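Local coordinates for bifunctional enzyme cysn/cysc (Mycobacterium tuberculosis, PDB 4BZP), which is the APS kinase domain of a sulfate-activating enzyme, transferring a phosphate from ATP to the 3'-hydroxyl of adenosine 5'-phosphosulfate, at residues A[39-52]-A[58-70]. Residues are numbered along the deposited sequence; the frame is centred on the assembly and turned at random.
Sequences LDGDNLRHGLNADL and DRAENLRRLSHVA
Arg65 and Leu52, with the largest buried areas here, meet where the segment after strand 36-38 of this P-loop kinase fold, which includes the short helix 41-44, turns back on helix 56-75. The Arg65 chain runs out extended, and its guanidinium takes Asp51 end-on: Arg65 NH1 lies 2.8 Å from Asp51 OD1 and Arg65 NH2 2.8 Å from Asp51 OD2. Both oxygens use syn lone pairs, and the two flat groups are nearly coplanar, 12° apart. Arg65 NH1 also donates to Asn49 OD1 (2.9 Å), arriving above the carbonyl plane, while Arg65 NE donates to Glu61 OE2, so every guanidinium nitrogen has an acceptor and the group's rotation is fixed. Leu52 CD1 sits over the centre of one guanidinium face. With CG anti to its carbonyl carbon (chi1 -64°), Leu52 also brings CD1 to 3.7 Å from Asn62 N. Glu61 in turn grips Arg64, whose NH1 and NH2 reach Gly47 O and Leu48 O of the second subunit, linking this salt-bridge network to the dimer interface. Arg45 lays its guanidinium across the Asn62 amide, the planes 29° apart, but its NH1 is bonded to Gly53 O. Toward the sheet the contact turns apolar: Leu39 packs on Leu66, Val69 and Ala70, and Leu48 CD2 touches Val69 CG2. Leu66 CD2 touches Leu39 CG at 3.6 Å and, from a direction roughly at right angles, Leu44 CD1 at 3.5 Å, the latter tighter than usual carbon contact.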
ATOM      1  N   LEU A  39      -5.768  -8.828   1.529  1.00  8.62           N
ATOM      2  CA  LEU A  39      -4.495  -8.408   1.002  1.00  8.85           C
ATOM      3  C   LEU A  39      -3.633  -9.627   0.769  1.00 10.46           C
ATOM      4  O   LEU A  39      -3.084 -10.223   1.710  1.00 11.97           O
ATOM      5  CB  LEU A  39      -3.860  -7.432   1.993  1.00  8.41           C
ATOM      6  CG  LEU A  39      -2.488  -6.897   1.563  1.00  9.47           C
ATOM      7  CD1 LEU A  39      -2.624  -6.001   0.370  1.00 10.07           C
ATOM      8  CD2 LEU A  39      -1.826  -6.180   2.718  1.00 10.29           C
ATOM      9  N   ASP A  40      -3.566 -10.003  -0.497  1.00 14.67           N
ATOM     10  CA  ASP A  40      -2.887 -11.260  -0.866  1.00 17.41           C
ATOM     11  C   ASP A  40      -1.624 -10.884  -1.653  1.00 17.11           C
ATOM     12  O   ASP A  40      -1.684 -10.190  -2.675  1.00 17.19           O
ATOM     13  CB  ASP A  40      -3.830 -12.168  -1.658  1.00 22.05           C
ATOM     14  CG  ASP A  40      -3.289 -13.615  -1.829  1.00 25.72           C
ATOM     15  OD1 ASP A  40      -2.093 -13.807  -2.072  1.00 31.98           O
ATOM     16  OD2 ASP A  40      -4.084 -14.574  -1.713  1.00 32.13           O
ATOM     17  N   GLY A  41      -0.511 -11.345  -1.120  1.00 17.13           N
ATOM     18  CA  GLY A  41       0.804 -11.144  -1.740  1.00 17.97           C
ATOM     19  C   GLY A  41       0.878 -11.617  -3.187  1.00 19.49           C
ATOM     20  O   GLY A  41       1.604 -11.036  -4.001  1.00 18.92           O
ATOM     21  N   ASP A  42       0.158 -12.674  -3.537  1.00 20.60           N
ATOM     22  CA  ASP A  42       0.215 -13.153  -4.919  1.00 22.70           C
ATOM     23  C   ASP A  42      -0.274 -12.060  -5.871  1.00 23.23           C
ATOM     24  O   ASP A  42       0.368 -11.831  -6.921  1.00 25.18           O
ATOM     25  CB  ASP A  42      -0.576 -14.451  -5.107  1.00 25.89           C
ATOM     26  CG  ASP A  42       0.141 -15.663  -4.512  1.00 29.63           C
ATOM     27  OD1 ASP A  42       1.309 -15.531  -4.088  1.00 34.53           O
ATOM     28  OD2 ASP A  42      -0.461 -16.774  -4.506  1.00 36.10           O
ATOM     29  N   ASN A  43      -1.330 -11.343  -5.467  1.00 20.94           N
ATOM     30  CA  ASN A  43      -1.868 -10.200  -6.198  1.00 22.96           C
ATOM     31  C   ASN A  43      -0.824  -9.043  -6.281  1.00 21.45           C
ATOM     32  O   ASN A  43      -0.585  -8.480  -7.340  1.00 26.02           O
ATOM     33  CB  ASN A  43      -3.189  -9.717  -5.536  1.00 24.79           C
ATOM     34  CG  ASN A  43      -4.329 -10.756  -5.626  1.00 27.58           C
ATOM     35  OD1 ASN A  43      -4.422 -11.489  -6.600  1.00 31.18           O
ATOM     36  ND2 ASN A  43      -5.210 -10.792  -4.623  1.00 25.47           N
ATOM     37  N   LEU A  44      -0.158  -8.782  -5.194  1.00 20.26           N
ATOM     38  CA  LEU A  44       0.800  -7.646  -5.114  1.00 19.57           C
ATOM     39  C   LEU A  44       2.072  -7.895  -5.912  1.00 19.52           C
ATOM     40  O   LEU A  44       2.723  -6.990  -6.381  1.00 17.10           O
ATOM     41  CB  LEU A  44       1.230  -7.429  -3.682  1.00 23.11           C
ATOM     42  CG  LEU A  44       0.397  -6.808  -2.561  1.00 25.52           C
ATOM     43  CD1 LEU A  44       1.277  -6.550  -1.353  1.00 28.98           C
ATOM     44  CD2 LEU A  44      -0.241  -5.523  -3.021  1.00 27.14           C
ATOM     45  N   ARG A  45       2.453  -9.151  -6.040  1.00 17.62           N
ATOM     46  CA  ARG A  45       3.672  -9.453  -6.806  1.00 18.19           C
ATOM     47  C   ARG A  45       3.600  -9.040  -8.281  1.00 17.77           C
ATOM     48  O   ARG A  45       4.637  -8.925  -8.923  1.00 18.22           O
ATOM     49  CB  ARG A  45       4.047 -10.933  -6.658  1.00 19.48           C
ATOM     50  CG  ARG A  45       4.812 -11.189  -5.372  1.00 19.81           C
ATOM     51  CD  ARG A  45       5.145 -12.670  -5.256  1.00 19.35           C
ATOM     52  NE  ARG A  45       6.051 -12.992  -4.159  1.00 17.42           N
ATOM     53  CZ  ARG A  45       7.376 -12.857  -4.201  1.00 18.63           C
ATOM     54  NH1 ARG A  45       7.980 -12.339  -5.292  1.00 20.30           N
ATOM     55  NH2 ARG A  45       8.109 -13.269  -3.168  1.00 17.21           N
ATOM     56  N   HIS A  46       2.417  -8.811  -8.801  1.00 23.31           N
ATOM     57  CA  HIS A  46       2.273  -8.400 -10.198  1.00 25.23           C
ATOM     58  C   HIS A  46       2.497  -6.867 -10.391  1.00 21.38           C
ATOM     59  O   HIS A  46       2.740  -6.390 -11.489  1.00 21.38           O
ATOM     60  CB  HIS A  46       0.864  -8.755 -10.700  1.00 31.93           C
ATOM     61  CG  HIS A  46       0.492 -10.193 -10.487  1.00 40.15           C
ATOM     62  ND1 HIS A  46       1.273 -11.238 -10.940  1.00 44.72           N
ATOM     63  CD2 HIS A  46      -0.569 -10.758  -9.860  1.00 43.56           C
ATOM     64  CE1 HIS A  46       0.707 -12.382 -10.604  1.00 46.41           C
ATOM     65  NE2 HIS A  46      -0.414 -12.119  -9.953  1.00 47.61           N
ATOM     66  N   GLY A  47       2.407  -6.134  -9.291  1.00 17.24           N
ATOM     67  CA  GLY A  47       2.423  -4.646  -9.306  1.00 13.72           C
ATOM     68  C   GLY A  47       3.452  -4.120  -8.326  1.00 10.41           C
ATOM     69  O   GLY A  47       4.631  -4.049  -8.634  1.00 10.32           O
ATOM     70  N   LEU A  48       3.023  -3.832  -7.116  1.00 10.27           N
ATOM     71  CA  LEU A  48       3.892  -3.279  -6.080  1.00 10.07           C
ATOM     72  C   LEU A  48       5.183  -4.048  -5.933  1.00 10.14           C
ATOM     73  O   LEU A  48       6.247  -3.460  -5.855  1.00 11.06           O
ATOM     74  CB  LEU A  48       3.163  -3.218  -4.744  1.00 10.31           C
ATOM     75  CG  LEU A  48       3.992  -2.714  -3.567  1.00 10.36           C
ATOM     76  CD1 LEU A  48       4.503  -1.305  -3.779  1.00 10.65           C
ATOM     77  CD2 LEU A  48       3.199  -2.825  -2.273  1.00 10.96           C
ATOM     78  N   ASN A  49       5.032  -5.373  -5.901  1.00 10.80           N
ATOM     79  CA  ASN A  49       6.138  -6.249  -5.641  1.00 12.45           C
ATOM     80  C   ASN A  49       6.706  -6.938  -6.860  1.00 14.21           C
ATOM     81  O   ASN A  49       7.379  -7.982  -6.736  1.00 14.78           O
ATOM     82  CB  ASN A  49       5.766  -7.191  -4.468  1.00 13.94           C
ATOM     83  CG  ASN A  49       5.572  -6.437  -3.174  1.00 13.26           C
ATOM     84  OD1 ASN A  49       6.040  -5.332  -2.947  1.00 14.75           O
ATOM     85  ND2 ASN A  49       4.860  -7.115  -2.232  1.00 19.82           N
ATOM     86  N   ALA A  50       6.493  -6.356  -8.023  1.00 14.32           N
ATOM     87  CA  ALA A  50       7.052  -6.877  -9.267  1.00 14.20           C
ATOM     88  C   ALA A  50       8.557  -6.964  -9.297  1.00 15.17           C
ATOM     89  O   ALA A  50       9.089  -7.714 -10.125  1.00 17.38           O
ATOM     90  CB  ALA A  50       6.545  -6.071 -10.463  1.00 15.22           C
ATOM     91  N   ASP A  51       9.253  -6.192  -8.491  1.00 13.74           N
ATOM     92  CA  ASP A  51      10.700  -6.222  -8.433  1.00 14.58           C
ATOM     93  C   ASP A  51      11.238  -7.457  -7.705  1.00 16.31           C
ATOM     94  O   ASP A  51      12.443  -7.752  -7.809  1.00 18.89           O
ATOM     95  CB  ASP A  51      11.238  -4.984  -7.757  1.00 14.25           C
ATOM     96  CG  ASP A  51      10.741  -4.803  -6.318  1.00 13.99           C
ATOM     97  OD1 ASP A  51       9.513  -4.948  -6.085  1.00 15.24           O
ATOM     98  OD2 ASP A  51      11.589  -4.461  -5.477  1.00 16.74           O
ATOM     99  N   LEU A  52      10.397  -8.151  -6.947  1.00 15.24           N
ATOM    100  CA  LEU A  52      10.867  -9.274  -6.118  1.00 16.27           C
ATOM    101  C   LEU A  52      10.775 -10.594  -6.854  1.00 15.96           C
ATOM    102  O   LEU A  52       9.828 -10.867  -7.587  1.00 18.69           O
ATOM    103  CB  LEU A  52      10.002  -9.375  -4.863  1.00 16.02           C
ATOM    104  CG  LEU A  52      10.088  -8.160  -3.932  1.00 14.66           C
ATOM    105  CD1 LEU A  52       9.180  -8.389  -2.700  1.00 14.19           C
ATOM    106  CD2 LEU A  52      11.494  -7.937  -3.510  1.00 14.91           C
ATOM    107  N   ASP A  58      13.889 -12.299  -0.678  1.00 15.09           N
ATOM    108  CA  ASP A  58      12.779 -11.714  -1.382  1.00 14.32           C
ATOM    109  C   ASP A  58      11.473 -12.186  -0.757  1.00 13.92           C
ATOM    110  O   ASP A  58      10.517 -11.409  -0.670  1.00 13.81           O
ATOM    111  CB  ASP A  58      12.796 -12.036  -2.856  1.00 16.55           C
ATOM    112  CG  ASP A  58      13.817 -11.184  -3.630  1.00 19.55           C
ATOM    113  OD1 ASP A  58      14.569 -10.418  -3.015  1.00 20.43           O
ATOM    114  OD2 ASP A  58      13.839 -11.325  -4.867  1.00 25.26           O
ATOM    115  N   ARG A  59      11.401 -13.432  -0.285  1.00 12.63           N
ATOM    116  CA  ARG A  59      10.186 -13.864   0.394  1.00 12.11           C
ATOM    117  C   ARG A  59       9.967 -13.107   1.721  1.00 11.86           C
ATOM    118  O   ARG A  59       8.823 -12.753   2.054  1.00  9.55           O
ATOM    119  CB  ARG A  59      10.258 -15.370   0.669  1.00 13.58           C
ATOM    120  CG  ARG A  59      10.152 -16.201  -0.582  1.00 16.25           C
ATOM    121  CD  ARG A  59      10.158 -17.644  -0.154  1.00 22.08           C
ATOM    122  NE  ARG A  59      10.391 -18.587  -1.215  1.00 27.57           N
ATOM    123  CZ  ARG A  59      10.205 -19.915  -1.087  1.00 33.44           C
ATOM    124  NH1 ARG A  59       9.729 -20.452   0.051  1.00 32.39           N
ATOM    125  NH2 ARG A  59      10.479 -20.704  -2.117  1.00 35.99           N
ATOM    126  N   ALA A  60      11.014 -12.827   2.472  1.00  9.64           N
ATOM    127  CA  ALA A  60      10.959 -12.056   3.674  1.00  9.46           C
ATOM    128  C   ALA A  60      10.544 -10.606   3.375  1.00  9.78           C
ATOM    129  O   ALA A  60       9.720 -10.016   4.089  1.00 10.17           O
ATOM    130  CB  ALA A  60      12.222 -12.068   4.482  1.00 10.17           C
ATOM    131  N   GLU A  61      11.090 -10.038   2.310  1.00  9.56           N
ATOM    132  CA  GLU A  61      10.789  -8.647   1.950  1.00 10.59           C
ATOM    133  C   GLU A  61       9.347  -8.532   1.475  1.00 10.57           C
ATOM    134  O   GLU A  61       8.715  -7.525   1.763  1.00 11.33           O
ATOM    135  CB  GLU A  61      11.792  -8.199   0.881  1.00 11.17           C
ATOM    136  CG  GLU A  61      11.512  -6.810   0.333  1.00 11.33           C
ATOM    137  CD  GLU A  61      11.682  -5.691   1.351  1.00 11.72           C
ATOM    138  OE1 GLU A  61      12.180  -5.881   2.469  1.00 14.29           O
ATOM    139  OE2 GLU A  61      11.272  -4.567   0.995  1.00 13.70           O
ATOM    140  N   ASN A  62       8.819  -9.508   0.759  1.00 10.03           N
ATOM    141  CA  ASN A  62       7.421  -9.561   0.397  1.00 10.35           C
ATOM    142  C   ASN A  62       6.551  -9.401   1.641  1.00  9.06           C
ATOM    143  O   ASN A  62       5.636  -8.572   1.656  1.00 10.15           O
ATOM    144  CB  ASN A  62       7.145 -10.861  -0.349  1.00 12.55           C
ATOM    145  CG  ASN A  62       5.742 -10.990  -0.773  1.00 15.73           C
ATOM    146  OD1 ASN A  62       5.264 -10.197  -1.594  1.00 20.95           O
ATOM    147  ND2 ASN A  62       5.040 -11.974  -0.230  1.00 15.84           N
ATOM    148  N   LEU A  63       6.837 -10.148   2.695  1.00  8.16           N
ATOM    149  CA  LEU A  63       6.076 -10.105   3.915  1.00  8.23           C
ATOM    150  C   LEU A  63       6.289  -8.786   4.604  1.00  7.68           C
ATOM    151  O   LEU A  63       5.302  -8.241   5.151  1.00  7.36           O
ATOM    152  CB  LEU A  63       6.412 -11.271   4.831  1.00  9.01           C
ATOM    153  CG  LEU A  63       6.076 -12.654   4.303  1.00  8.96           C
ATOM    154  CD1 LEU A  63       6.724 -13.722   5.133  1.00  9.42           C
ATOM    155  CD2 LEU A  63       4.567 -12.842   4.234  1.00 11.18           C
ATOM    156  N   ARG A  64       7.502  -8.256   4.648  1.00  8.22           N
ATOM    157  CA  ARG A  64       7.735  -6.957   5.264  1.00  8.02           C
ATOM    158  C   ARG A  64       6.863  -5.887   4.598  1.00  7.97           C
ATOM    159  O   ARG A  64       6.204  -5.094   5.256  1.00  7.27           O
ATOM    160  CB  ARG A  64       9.217  -6.592   5.166  1.00  8.81           C
ATOM    161  CG  ARG A  64       9.585  -5.373   5.984  1.00  8.96           C
ATOM    162  CD  ARG A  64      11.001  -4.816   5.686  1.00  9.35           C
ATOM    163  NE  ARG A  64      11.054  -4.203   4.381  1.00  8.86           N
ATOM    164  CZ  ARG A  64      10.627  -2.946   4.121  1.00  9.75           C
ATOM    165  NH1 ARG A  64      10.150  -2.184   5.093  1.00 10.86           N
ATOM    166  NH2 ARG A  64      10.676  -2.509   2.902  1.00 11.39           N
ATOM    167  N   ARG A  65       6.861  -5.873   3.269  1.00  8.94           N
ATOM    168  CA  ARG A  65       6.085  -4.869   2.567  1.00  9.79           C
ATOM    169  C   ARG A  65       4.600  -5.111   2.826  1.00  9.25           C
ATOM    170  O   ARG A  65       3.834  -4.125   3.009  1.00 10.22           O
ATOM    171  CB  ARG A  65       6.380  -4.910   1.092  1.00 10.35           C
ATOM    172  CG  ARG A  65       7.786  -4.498   0.725  1.00 12.07           C
ATOM    173  CD  ARG A  65       7.948  -4.473  -0.749  1.00 14.03           C
ATOM    174  NE  ARG A  65       9.355  -4.407  -1.160  1.00 13.52           N
ATOM    175  CZ  ARG A  65       9.730  -4.418  -2.444  1.00 13.71           C
ATOM    176  NH1 ARG A  65       8.839  -4.533  -3.377  1.00 12.74           N
ATOM    177  NH2 ARG A  65      11.022  -4.429  -2.714  1.00 14.95           N
ATOM    178  N   LEU A  66       4.135  -6.355   2.785  1.00  9.35           N
ATOM    179  CA  LEU A  66       2.745  -6.664   3.066  1.00  9.59           C
ATOM    180  C   LEU A  66       2.383  -6.098   4.451  1.00  7.78           C
ATOM    181  O   LEU A  66       1.256  -5.563   4.640  1.00  7.87           O
ATOM    182  CB  LEU A  66       2.496  -8.186   3.004  1.00 11.92           C
ATOM    183  CG  LEU A  66       2.130  -8.910   1.705  1.00 14.53           C
ATOM    184  CD1 LEU A  66       2.165 -10.398   1.825  1.00 15.24           C
ATOM    185  CD2 LEU A  66       0.703  -8.577   1.386  1.00 16.34           C
ATOM    186  N   SER A  67       3.245  -6.230   5.440  1.00  7.19           N
ATOM    187  CA  SER A  67       2.910  -5.707   6.749  1.00  7.40           C
ATOM    188  C   SER A  67       2.683  -4.192   6.757  1.00  7.10           C
ATOM    189  O   SER A  67       1.779  -3.725   7.437  1.00  6.72           O
ATOM    190  CB  SER A  67       3.917  -6.123   7.806  1.00  7.42           C
ATOM    191  OG  SER A  67       5.165  -5.434   7.726  1.00  7.05           O
ATOM    192  N   HIS A  68       3.445  -3.445   5.980  1.00  6.87           N
ATOM    193  CA  HIS A  68       3.259  -2.000   5.871  1.00  7.26           C
ATOM    194  C   HIS A  68       2.038  -1.618   5.054  1.00  7.12           C
ATOM    195  O   HIS A  68       1.330  -0.667   5.399  1.00  7.83           O
ATOM    196  CB  HIS A  68       4.530  -1.365   5.285  1.00  7.35           C
ATOM    197  CG  HIS A  68       5.658  -1.308   6.256  1.00  7.79           C
ATOM    198  ND1 HIS A  68       5.699  -0.450   7.336  1.00  8.98           N
ATOM    199  CD2 HIS A  68       6.811  -2.005   6.290  1.00  8.02           C
ATOM    200  CE1 HIS A  68       6.791  -0.672   8.033  1.00  8.65           C
ATOM    201  NE2 HIS A  68       7.477  -1.630   7.434  1.00  8.66           N
ATOM    202  N   VAL A  69       1.720  -2.371   4.003  1.00  7.50           N
ATOM    203  CA  VAL A  69       0.501  -2.114   3.249  1.00  7.81           C
ATOM    204  C   VAL A  69      -0.689  -2.388   4.136  1.00  7.50           C
ATOM    205  O   VAL A  69      -1.647  -1.624   4.153  1.00  7.54           O
ATOM    206  CB  VAL A  69       0.451  -2.872   1.932  1.00  8.79           C
ATOM    207  CG1 VAL A  69      -0.883  -2.670   1.254  1.00  9.13           C
ATOM    208  CG2 VAL A  69       1.647  -2.485   1.075  1.00  8.58           C
ATOM    209  N   ALA A  70      -0.634  -3.470   4.909  1.00  7.08           N
ATOM    210  CA  ALA A  70      -1.729  -3.731   5.832  1.00  7.12           C
ATOM    211  C   ALA A  70      -1.909  -2.618   6.841  1.00  8.18           C
ATOM    212  O   ALA A  70      -3.064  -2.253   7.140  1.00  7.61           O
ATOM    213  CB  ALA A  70      -1.488  -5.033   6.542  1.00  6.98           C
TER